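Local coordinates for protein cellulase IBT99 (Metagenomes, PDB 6WBT) that probably hydrolyses 6-phospho-alpha-glucosides as a family 4 glycoside hydrolase, using bound NAD and a manganese ion, at residues Y147-A152 and G198-G203; V342-N347 and A357-P362; G348-L353 and V373-I378. All coordinates share one frame; numbering follows the deposited sequence.

In the fold
Along the chain, contact 1 closes before contact 2 opens, while the segments of contacts 2 and 3 alternate. Contact 2 pairs strands 338-345 and 358-366 on the antiparallel side of the mixed sheet, whose other six strands form the parallel, Rossmann-like part. Contact 1 lies about 10 Å from it, centre to centre, at the NAD, sugar phosphate and manganese site, and touches it through N200 and E360. Contact 3, also about 10 Å from contact 2 and 18 Å from contact 1 between centres, lies where loops leaving the sheet reach the second subunit, which the end of contact 2 touches too. The three step outward from the active site, across the sheet, to a subunit interface.

Contact 1 of 3, residues Y147-A152 and G198-G203; sequences YSNPAA and GLNHYG. With MN (manganese (II) ion), chain E; NAD (nicotinamide-adenine-dinucleotide), chain G; G6P (6-O-phosphono-alpha-D-glucopyranose), chain F.
N149 and H201 meet without a single hydrogen bond joining their segments; bound cofactor, sugar and metal bridge them instead. N149 ND2 comes in at the edge of the imidazole, 4.0 Å from H201 CE1. The same ND2 makes a weak bond to the sugar, 2.6 Å from G6P O3, and another weak one to the ribose O2D of NAD. From the opposite segment H201 NE2 binds manganese at 2.1 Å, and NAD O7N joins it at 2.2 Å. G6P O2, at a longer 2.6 Å, and C171 SG also bind the metal. Histidine suits the place because its second nitrogen, ND1, can be held at the same time by T111. The nicotinamide is aligned by its amide N7N, which donates almost straight (175°) to Y147 O. NAD C4N lies 3.7 Å from G6P C3, consistent with the hydride transfer by which family 4 enzymes begin catalysis.

A cis peptide bond joins N149 to P150, and N149 OD1 accepts from A151 N on a lone pair, closing an Asx turn that steadies the amide. Beside it N200 extends with CG anti to its backbone N (chi1 180°), which brings OD1 over the centre of the H201 ring and within 3.4 Å of A151 CB. A152 CB meets N200 CB at 3.6 Å; the small methyl groups of A151 and A152 let the type II turn L199-Y202 lie close against the start of helix 151-161.

Around this junction, helix 114-136 packs on P150 through Y119 and T123, strand 338-345 touches A151 and N200, and helix 380-402 meets A152 and L199.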
loop_
_atom_site.group_PDB
_atom_site.type_symbol
_atom_site.label_atom_id
_atom_site.label_comp_id
_atom_site.label_asym_id
_atom_site.label_seq_id
_atom_site.Cartn_x
_atom_site.Cartn_y
_atom_site.Cartn_z
ATOM N N TYR A 147 7.109 -27.300 -14.074
ATOM C CA TYR A 147 5.771 -27.230 -14.643
ATOM C C TYR A 147 4.877 -28.316 -14.061
ATOM O O TYR A 147 3.896 -28.712 -14.693
ATOM C CB TYR A 147 5.815 -27.321 -16.171
ATOM C CG TYR A 147 6.546 -28.529 -16.710
ATOM C CD1 TYR A 147 7.922 -28.503 -16.903
ATOM C CD2 TYR A 147 5.860 -29.689 -17.042
ATOM C CE1 TYR A 147 8.594 -29.601 -17.401
ATOM C CE2 TYR A 147 6.523 -30.791 -17.541
ATOM C CZ TYR A 147 7.889 -30.742 -17.718
ATOM O OH TYR A 147 8.547 -31.841 -18.214
ATOM N N SER A 148 5.207 -28.809 -12.871
ATOM C CA SER A 148 4.375 -29.792 -12.199
ATOM C C SER A 148 3.242 -29.102 -11.451
ATOM O O SER A 148 3.390 -27.988 -10.940
ATOM C CB SER A 148 5.209 -30.636 -11.233
ATOM O OG SER A 148 5.888 -29.824 -10.292
ATOM N N ASN A 149 2.107 -29.776 -11.392
ATOM C CA ASN A 149 0.890 -29.240 -10.811
ATOM C C ASN A 149 0.706 -29.727 -9.381
ATOM O O ASN A 149 1.251 -30.764 -8.988
ATOM C CB ASN A 149 -0.319 -29.647 -11.659
ATOM C CG ASN A 149 -0.562 -28.703 -12.820
ATOM O OD1 ASN A 149 -0.195 -27.528 -12.768
ATOM N ND2 ASN A 149 -1.193 -29.208 -13.874
ATOM N N PRO A 150 -0.057 -28.989 -8.554
ATOM C CA PRO A 150 -0.673 -27.688 -8.850
ATOM C C PRO A 150 0.344 -26.552 -8.827
ATOM O O PRO A 150 0.897 -26.250 -7.771
ATOM C CB PRO A 150 -1.706 -27.518 -7.728
ATOM C CG PRO A 150 -1.867 -28.881 -7.126
ATOM C CD PRO A 150 -0.526 -29.521 -7.266
ATOM N N ALA A 151 0.572 -25.932 -9.988
ATOM C CA ALA A 151 1.606 -24.908 -10.096
ATOM C C ALA A 151 1.309 -23.704 -9.212
ATOM O O ALA A 151 2.234 -22.996 -8.803
ATOM C CB ALA A 151 1.764 -24.475 -11.552
ATOM N N ALA A 152 0.035 -23.456 -8.906
ATOM C CA ALA A 152 -0.314 -22.316 -8.063
ATOM C C ALA A 152 0.116 -22.546 -6.619
ATOM O O ALA A 152 0.715 -21.667 -5.990
ATOM C CB ALA A 152 -1.816 -22.046 -8.139
ATOM N N GLY A 198 -3.572 -12.993 -13.366
ATOM C CA GLY A 198 -4.328 -13.863 -12.496
ATOM C C GLY A 198 -3.423 -14.891 -11.856
ATOM O O GLY A 198 -2.197 -14.742 -11.834
ATOM N N LEU A 199 -4.038 -15.939 -11.320
ATOM C CA LEU A 199 -3.315 -17.059 -10.738
ATOM C C LEU A 199 -3.273 -18.219 -11.728
ATOM O O LEU A 199 -3.889 -18.181 -12.795
ATOM C CB LEU A 199 -3.966 -17.496 -9.422
ATOM C CG LEU A 199 -4.122 -16.421 -8.344
ATOM C CD1 LEU A 199 -4.748 -17.008 -7.089
ATOM C CD2 LEU A 199 -2.784 -15.771 -8.026
ATOM N N ASN A 200 -2.530 -19.260 -11.361
ATOM C CA ASN A 200 -2.449 -20.443 -12.209
ATOM C C ASN A 200 -3.813 -21.114 -12.298
ATOM O O ASN A 200 -4.441 -21.410 -11.277
ATOM C CB ASN A 200 -1.404 -21.418 -11.667
ATOM C CG ASN A 200 -1.285 -22.675 -12.509
ATOM O OD1 ASN A 200 -1.567 -23.780 -12.045
ATOM N ND2 ASN A 200 -0.872 -22.511 -13.759
ATOM N N HIS A 201 -4.270 -21.344 -13.534
ATOM C CA HIS A 201 -5.614 -21.855 -13.805
ATOM C C HIS A 201 -6.680 -20.950 -13.194
ATOM O O HIS A 201 -7.715 -21.419 -12.711
ATOM C CB HIS A 201 -5.776 -23.297 -13.308
ATOM C CG HIS A 201 -4.802 -24.258 -13.916
ATOM N ND1 HIS A 201 -4.548 -25.500 -13.373
ATOM C CD2 HIS A 201 -4.024 -24.163 -15.019
ATOM C CE1 HIS A 201 -3.653 -26.127 -14.116
ATOM N NE2 HIS A 201 -3.319 -25.338 -15.121
ATOM N N TYR A 202 -6.428 -19.641 -13.220
ATOM C CA TYR A 202 -7.272 -18.668 -12.538
ATOM C C TYR A 202 -7.007 -17.271 -13.086
ATOM O O TYR A 202 -6.944 -16.300 -12.325
ATOM C CB TYR A 202 -7.011 -18.712 -11.031
ATOM C CG TYR A 202 -8.198 -18.351 -10.165
ATOM C CD1 TYR A 202 -9.227 -19.257 -9.954
ATOM C CD2 TYR A 202 -8.278 -17.110 -9.544
ATOM C CE1 TYR A 202 -10.308 -18.938 -9.162
ATOM C CE2 TYR A 202 -9.357 -16.782 -8.747
ATOM C CZ TYR A 202 -10.369 -17.700 -8.560
ATOM O OH TYR A 202 -11.447 -17.380 -7.768
ATOM N N GLY A 203 -6.861 -17.159 -14.408
ATOM C CA GLY A 203 -6.462 -15.905 -15.019
ATOM C C GLY A 203 -7.390 -15.410 -16.108
ATOM O O GLY A 203 -8.466 -15.974 -16.329
HETATM MN MN MN E . -1.390 -25.994 -15.685
HETATM P PA NAD G . 2.457 -39.663 -14.213
HETATM O O1A NAD G . 1.754 -40.094 -12.969
HETATM O O2A NAD G . 2.193 -40.427 -15.468
HETATM O O5B NAD G . 4.038 -39.627 -13.930
HETATM C C5B NAD G . 4.547 -38.834 -12.822
HETATM C C4B NAD G . 5.911 -39.347 -12.429
HETATM O O4B NAD G . 6.404 -38.602 -11.284
HETATM C C3B NAD G . 5.984 -40.828 -12.020
HETATM O O3B NAD G . 7.059 -41.460 -12.704
HETATM C C2B NAD G . 6.278 -40.755 -10.517
HETATM O O2B NAD G . 6.914 -41.902 -9.996
HETATM C C1B NAD G . 7.130 -39.495 -10.474
HETATM N N9A NAD G . 7.287 -38.923 -9.142
HETATM C C8A NAD G . 6.344 -38.888 -8.146
HETATM N N7A NAD G . 6.767 -38.317 -7.046
HETATM C C5A NAD G . 8.077 -37.960 -7.326
HETATM C C6A NAD G . 9.068 -37.320 -6.557
HETATM N N6A NAD G . 8.883 -36.916 -5.303
HETATM N N1A NAD G . 10.275 -37.117 -7.136
HETATM C C2A NAD G . 10.455 -37.530 -8.397
HETATM N N3A NAD G . 9.600 -38.139 -9.214
HETATM C C4A NAD G . 8.413 -38.330 -8.615
HETATM O O3 NAD G . 2.135 -38.115 -14.482
HETATM P PN NAD G . 1.758 -37.304 -15.814
HETATM O O1N NAD G . 2.777 -37.597 -16.864
HETATM O O2N NAD G . 0.319 -37.539 -16.132
HETATM O O5D NAD G . 1.948 -35.801 -15.294
HETATM C C5D NAD G . 3.220 -35.449 -14.696
HETATM C C4D NAD G . 3.104 -34.095 -14.043
HETATM O O4D NAD G . 2.998 -33.082 -15.069
HETATM C C3D NAD G . 1.872 -33.888 -13.149
HETATM O O3D NAD G . 2.259 -33.247 -11.941
HETATM C C2D NAD G . 1.022 -32.962 -14.023
HETATM O O2D NAD G . 0.019 -32.242 -13.325
HETATM C C1D NAD G . 2.109 -32.075 -14.616
HETATM N N1N NAD G . 1.630 -31.292 -15.790
HETATM C C2N NAD G . 1.409 -29.946 -15.666
HETATM C C3N NAD G . 0.937 -29.205 -16.738
HETATM C C7N NAD G . 0.770 -27.718 -16.551
HETATM O O7N NAD G . -0.157 -27.140 -17.111
HETATM N N7N NAD G . 1.668 -27.087 -15.807
HETATM C C4N NAD G . 0.659 -29.853 -17.937
HETATM C C5N NAD G . 0.919 -31.201 -18.060
HETATM C C6N NAD G . 1.407 -31.901 -16.978
HETATM C C1 G6P F . -3.308 -28.652 -19.361
HETATM C C2 G6P F . -3.318 -28.148 -17.920
HETATM C C3 G6P F . -2.838 -29.229 -16.959
HETATM C C4 G6P F . -3.598 -30.528 -17.196
HETATM C C5 G6P F . -3.490 -30.911 -18.667
HETATM C C6 G6P F . -4.187 -32.232 -18.982
HETATM O O1 G6P F . -1.959 -28.890 -19.775
HETATM O O2 G6P F . -2.468 -27.001 -17.809
HETATM O O3 G6P F . -3.035 -28.793 -15.610
HETATM O O4 G6P F . -3.049 -31.569 -16.381
HETATM O O5 G6P F . -4.054 -29.866 -19.460
HETATM O O6 G6P F . -4.657 -32.859 -17.790
HETATM P P G6P F . -5.118 -34.401 -17.830
HETATM O O1P G6P F . -6.342 -34.443 -16.949
HETATM O O2P G6P F . -3.925 -35.161 -17.302
HETATM O O3P G6P F . -5.402 -34.649 -19.293
#

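Contact 2 of 3, residues V342-N347 and A357-P362; sequences VIVPNN and ATVEIP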
loop_
_atom_site.group_PDB
_atom_site.type_symbol
_atom_site.label_atom_id
_atom_site.label_comp_id
_atom_site.label_asym_id
_atom_site.label_seq_id
_atom_site.Cartn_x
_atom_site.Cartn_y
_atom_site.Cartn_z
ATOM N N VAL A 342 4.621 -16.638 -16.969
ATOM C CA VAL A 342 5.200 -17.436 -15.901
ATOM C C VAL A 342 4.587 -17.006 -14.573
ATOM O O VAL A 342 3.872 -16.008 -14.483
ATOM C CB VAL A 342 6.735 -17.323 -15.855
ATOM C CG1 VAL A 342 7.331 -17.635 -17.219
ATOM C CG2 VAL A 342 7.138 -15.940 -15.398
ATOM N N ILE A 343 4.888 -17.779 -13.535
ATOM C CA ILE A 343 4.365 -17.548 -12.194
ATOM C C ILE A 343 5.478 -16.924 -11.364
ATOM O O ILE A 343 6.509 -17.558 -11.108
ATOM C CB ILE A 343 3.857 -18.848 -11.559
ATOM C CG1 ILE A 343 2.882 -19.549 -12.506
ATOM C CG2 ILE A 343 3.196 -18.564 -10.219
ATOM C CD1 ILE A 343 2.429 -20.902 -12.021
ATOM N N VAL A 344 5.275 -15.682 -10.939
ATOM C CA VAL A 344 6.289 -14.944 -10.188
ATOM C C VAL A 344 5.652 -14.399 -8.919
ATOM O O VAL A 344 4.423 -14.241 -8.838
ATOM C CB VAL A 344 6.901 -13.799 -11.028
ATOM C CG1 VAL A 344 7.690 -14.359 -12.197
ATOM C CG2 VAL A 344 5.807 -12.862 -11.514
ATOM N N PRO A 345 6.462 -14.116 -7.898
ATOM C CA PRO A 345 5.943 -13.387 -6.733
ATOM C C PRO A 345 5.516 -11.985 -7.140
ATOM O O PRO A 345 6.224 -11.296 -7.879
ATOM C CB PRO A 345 7.133 -13.358 -5.767
ATOM C CG PRO A 345 8.025 -14.468 -6.222
ATOM C CD PRO A 345 7.855 -14.548 -7.703
ATOM N N ASN A 346 4.344 -11.569 -6.656
ATOM C CA ASN A 346 3.769 -10.279 -7.019
ATOM C C ASN A 346 4.713 -9.134 -6.681
ATOM O O ASN A 346 5.342 -8.558 -7.575
ATOM C CB ASN A 346 2.426 -10.074 -6.315
ATOM C CG ASN A 346 1.668 -8.879 -6.848
ATOM O OD1 ASN A 346 1.864 -8.468 -7.991
ATOM N ND2 ASN A 346 0.796 -8.313 -6.024
ATOM N N ASN A 347 4.811 -8.797 -5.393
ATOM C CA ASN A 347 5.711 -7.747 -4.917
ATOM C C ASN A 347 5.455 -6.425 -5.638
ATOM O O ASN A 347 6.380 -5.670 -5.946
ATOM C CB ASN A 347 7.174 -8.173 -5.059
ATOM C CG ASN A 347 7.569 -9.248 -4.064
ATOM O OD1 ASN A 347 7.077 -9.276 -2.936
ATOM N ND2 ASN A 347 8.463 -10.140 -4.477
ATOM N N ALA A 357 1.609 -13.009 -3.168
ATOM C CA ALA A 357 0.703 -13.656 -4.107
ATOM C C ALA A 357 1.475 -14.067 -5.353
ATOM O O ALA A 357 2.115 -13.230 -5.998
ATOM C CB ALA A 357 -0.450 -12.725 -4.469
ATOM N N THR A 358 1.419 -15.354 -5.692
ATOM C CA THR A 358 2.121 -15.874 -6.864
ATOM C C THR A 358 1.208 -15.719 -8.071
ATOM O O THR A 358 0.388 -16.586 -8.377
ATOM C CB THR A 358 2.539 -17.323 -6.650
ATOM O OG1 THR A 358 1.471 -18.045 -6.023
ATOM C CG2 THR A 358 3.781 -17.390 -5.779
ATOM N N VAL A 359 1.356 -14.600 -8.766
ATOM C CA VAL A 359 0.526 -14.272 -9.918
ATOM C C VAL A 359 1.169 -14.827 -11.179
ATOM O O VAL A 359 2.385 -15.036 -11.250
ATOM C CB VAL A 359 0.307 -12.750 -10.021
ATOM C CG1 VAL A 359 -0.504 -12.251 -8.837
ATOM C CG2 VAL A 359 1.645 -12.030 -10.098
ATOM N N GLU A 360 0.337 -15.068 -12.189
ATOM C CA GLU A 360 0.767 -15.583 -13.487
ATOM C C GLU A 360 0.662 -14.441 -14.494
ATOM O O GLU A 360 -0.432 -14.120 -14.970
ATOM C CB GLU A 360 -0.079 -16.786 -13.896
ATOM C CG GLU A 360 0.286 -17.388 -15.242
ATOM C CD GLU A 360 -0.386 -18.729 -15.478
ATOM O OE1 GLU A 360 0.113 -19.748 -14.955
ATOM O OE2 GLU A 360 -1.419 -18.764 -16.178
ATOM N N ILE A 361 1.799 -13.831 -14.815
ATOM C CA ILE A 361 1.843 -12.632 -15.650
ATOM C C ILE A 361 2.954 -12.777 -16.677
ATOM O O ILE A 361 3.876 -13.587 -16.507
ATOM C CB ILE A 361 2.063 -11.359 -14.805
ATOM C CG1 ILE A 361 3.314 -11.506 -13.937
ATOM C CG2 ILE A 361 0.840 -11.067 -13.947
ATOM C CD1 ILE A 361 3.655 -10.266 -13.149
ATOM N N PRO A 362 2.888 -12.010 -17.769
ATOM C CA PRO A 362 3.961 -12.075 -18.770
ATOM C C PRO A 362 5.275 -11.540 -18.223
ATOM O O PRO A 362 5.308 -10.560 -17.475
ATOM C CB PRO A 362 3.436 -11.200 -19.915
ATOM C CG PRO A 362 2.442 -10.295 -19.275
ATOM C CD PRO A 362 1.794 -11.128 -18.212
#
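I343 and E360 form a non-hydrogen-bonded pair in an antiparallel pairing of strands 338-345 and 358-366, neighbours in the mixed sheet that continues the Rossmann-like part. The I343 side chain can be followed outward. Its CB lies 4.1 Å from V359 O, the carbonyl that also receives the V344 N-H and a CA-H contact from I343 itself. The branch CG2, anti to the backbone N, leans across to T358 CB at 3.8 Å. The other branch runs alongside the E360 carboxylate, I343 CG1 standing 3.7 Å from E360 OE1. At the tip, CD1 stays beside that oxygen and also packs on A151 of helix 151-161. The carboxylate itself has a polar mate in N200, so the isoleucine serves as an aliphatic flank along it. Cutting I343 back to an alanine would probably open a gap beside T358 CB and A151 and strip the aliphatic flank from the E360 carboxylate.

On the opposite face of the sheet V342, V344, V359 and I361 supply branched aliphatic chains suited to extended strands. V344 and I361 cross at about a right angle, V344 CG2 reaching I361 CG1 at 3.7 Å. I361 makes this possible by setting CG1 between its backbone N and carbonyl carbon (chi1 54°); V370 and P372 of strand 369-372 add to the same apolar layer.

The hydrogen-bonded pairs are V342 with I361 and V344 with V359, though V359 N to V344 O is weak. P345 falls in a non-hydrogen-bonded pair with T358, where a missing N-H costs this pairing nothing. N346 then leaves the strand, its OD1 taking I350 N and its ND2 giving to S354 O. Its backbone N makes the last link, N346 N lying 2.9 Å from A357 O and tilted 23° from that carbonyl's plane.

Contact 3 of 3, residues G348-L353 and V373-I378; sequences GAIENL and VRVGSI
A349-N352 and V373-I378 run almost the same way, 13° apart, as two irregular segments joined through their backbones. A349 O is the main acceptor: G376 N points nearly straight at it from 3.1 Å with an N-H...O angle of 167°, while V375 N adds a weak, bent bond. Two residues on from A349, E351 N donates to G376 O (3.2 Å), approaching from well above the plane of that carbonyl, so G376 is gripped at both its N and its O. G376 holds a positive phi at which a CB would collide with the preceding carbonyl oxygen, so glycine fits where other residues would not; G348 is in the same position. I350-L353 forms a type I turn, which places N352 against segment 373-378.

N352 stands in for a backbone partner. Its OD1 accepts from I378 N at 2.7 Å, the donor tilted from the amide plane but the bond fairly straight (162°). The same N352 OD1 rests 3.3 Å from I378 CG1. An asparagine is short enough to carry a carbonyl to this spot, and its ND2 lies alongside S377.

The apolar side is carried by isoleucines and a valine. I350 CG2 meets I378 CG2 at 3.8 Å. I350 also lies side by side with V375, I350 CG1 against V375 CB at 4.1 Å. On the partly exposed side, the guanidinium of R374 reaches across to the second subunit, where NE and NH2 donate to the carbonyls of N346 and P345, respectively, so this loop pair forms part of a subunit interface.

Inward, I350, A349 and V375 cover V359 and I361 of strand 358-366. I350 and I378 also share F197 of strand 192-197, and helix 380-402 closes the far end, I386 packing on I378 and L353.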
loop_
_atom_site.group_PDB
_atom_site.type_symbol
_atom_site.label_atom_id
_atom_site.label_comp_id
_atom_site.label_asym_id
_atom_site.label_seq_id
_atom_site.Cartn_x
_atom_site.Cartn_y
_atom_site.Cartn_z
ATOM N N GLY A 348 4.183 -6.145 -5.917
ATOM C CA GLY A 348 3.792 -4.913 -6.566
ATOM C C GLY A 348 3.534 -5.009 -8.054
ATOM O O GLY A 348 3.184 -3.994 -8.667
ATOM N N ALA A 349 3.704 -6.190 -8.657
ATOM C CA ALA A 349 3.401 -6.346 -10.076
ATOM C C ALA A 349 1.933 -6.044 -10.352
ATOM O O ALA A 349 1.606 -5.219 -11.212
ATOM C CB ALA A 349 3.764 -7.757 -10.537
ATOM N N ILE A 350 1.037 -6.710 -9.632
ATOM C CA ILE A 350 -0.377 -6.356 -9.595
ATOM C C ILE A 350 -0.605 -5.627 -8.278
ATOM O O ILE A 350 -0.510 -6.226 -7.201
ATOM C CB ILE A 350 -1.279 -7.591 -9.727
ATOM C CG1 ILE A 350 -0.946 -8.362 -11.007
ATOM C CG2 ILE A 350 -2.744 -7.182 -9.717
ATOM C CD1 ILE A 350 -1.784 -9.609 -11.210
ATOM N N GLU A 351 -0.906 -4.327 -8.361
ATOM C CA GLU A 351 -0.843 -3.469 -7.180
ATOM C C GLU A 351 -1.913 -3.826 -6.154
ATOM O O GLU A 351 -1.661 -3.765 -4.946
ATOM C CB GLU A 351 -0.971 -2.001 -7.587
ATOM C CG GLU A 351 0.139 -1.109 -7.046
ATOM C CD GLU A 351 -0.238 0.361 -7.047
ATOM O OE1 GLU A 351 -0.349 0.951 -5.951
ATOM O OE2 GLU A 351 -0.431 0.924 -8.144
ATOM N N ASN A 352 -3.112 -4.194 -6.608
ATOM C CA ASN A 352 -4.209 -4.460 -5.681
ATOM C C ASN A 352 -4.030 -5.748 -4.890
ATOM O O ASN A 352 -4.863 -6.034 -4.024
ATOM C CB ASN A 352 -5.541 -4.516 -6.431
ATOM C CG ASN A 352 -5.476 -3.850 -7.785
ATOM O OD1 ASN A 352 -4.952 -4.420 -8.741
ATOM N ND2 ASN A 352 -6.020 -2.643 -7.880
ATOM N N LEU A 353 -2.983 -6.526 -5.150
ATOM C CA LEU A 353 -2.799 -7.821 -4.516
ATOM C C LEU A 353 -1.630 -7.788 -3.541
ATOM O O LEU A 353 -0.773 -6.900 -3.585
ATOM C CB LEU A 353 -2.578 -8.912 -5.567
ATOM C CG LEU A 353 -3.743 -9.107 -6.538
ATOM C CD1 LEU A 353 -3.399 -10.156 -7.579
ATOM C CD2 LEU A 353 -5.008 -9.486 -5.782
ATOM N N VAL A 373 6.707 -7.747 -16.015
ATOM C CA VAL A 373 6.284 -6.400 -16.374
ATOM C C VAL A 373 5.299 -5.880 -15.336
ATOM O O VAL A 373 4.539 -6.640 -14.724
ATOM C CB VAL A 373 5.675 -6.378 -17.791
ATOM C CG1 VAL A 373 6.723 -6.765 -18.823
ATOM C CG2 VAL A 373 4.473 -7.306 -17.870
ATOM N N ARG A 374 5.315 -4.565 -15.130
ATOM C CA ARG A 374 4.411 -3.917 -14.182
ATOM C C ARG A 374 3.005 -3.922 -14.769
ATOM O O ARG A 374 2.688 -3.136 -15.664
ATOM C CB ARG A 374 4.885 -2.500 -13.878
ATOM C CG ARG A 374 4.151 -1.825 -12.726
ATOM C CD ARG A 374 3.039 -0.904 -13.212
ATOM N NE ARG A 374 3.560 0.304 -13.847
ATOM C CZ ARG A 374 3.644 0.483 -15.161
ATOM N NH1 ARG A 374 3.238 -0.468 -15.990
ATOM N NH2 ARG A 374 4.133 1.616 -15.646
ATOM N N VAL A 375 2.154 -4.816 -14.263
ATOM C CA VAL A 375 0.804 -4.945 -14.803
ATOM C C VAL A 375 -0.057 -3.762 -14.379
ATOM O O VAL A 375 -0.776 -3.172 -15.193
ATOM C CB VAL A 375 0.181 -6.282 -14.365
ATOM C CG1 VAL A 375 -1.225 -6.422 -14.928
ATOM C CG2 VAL A 375 1.058 -7.443 -14.810
ATOM N N GLY A 376 0.002 -3.397 -13.106
ATOM C CA GLY A 376 -0.816 -2.329 -12.580
ATOM C C GLY A 376 -2.020 -2.845 -11.817
ATOM O O GLY A 376 -2.065 -3.983 -11.343
ATOM N N SER A 377 -3.023 -1.977 -11.712
ATOM C CA SER A 377 -4.234 -2.305 -10.971
ATOM C C SER A 377 -5.222 -3.066 -11.846
ATOM O O SER A 377 -5.332 -2.816 -13.050
ATOM C CB SER A 377 -4.884 -1.034 -10.428
ATOM O OG SER A 377 -4.178 -0.543 -9.301
ATOM N N ILE A 378 -5.941 -3.999 -11.231
ATOM C CA ILE A 378 -6.973 -4.773 -11.918
ATOM C C ILE A 378 -8.329 -4.370 -11.352
ATOM O O ILE A 378 -8.413 -3.961 -10.184
ATOM C CB ILE A 378 -6.725 -6.284 -11.778
ATOM C CG1 ILE A 378 -6.792 -6.709 -10.310
ATOM C CG2 ILE A 378 -5.376 -6.658 -12.383
ATOM C CD1 ILE A 378 -6.589 -8.195 -10.093
#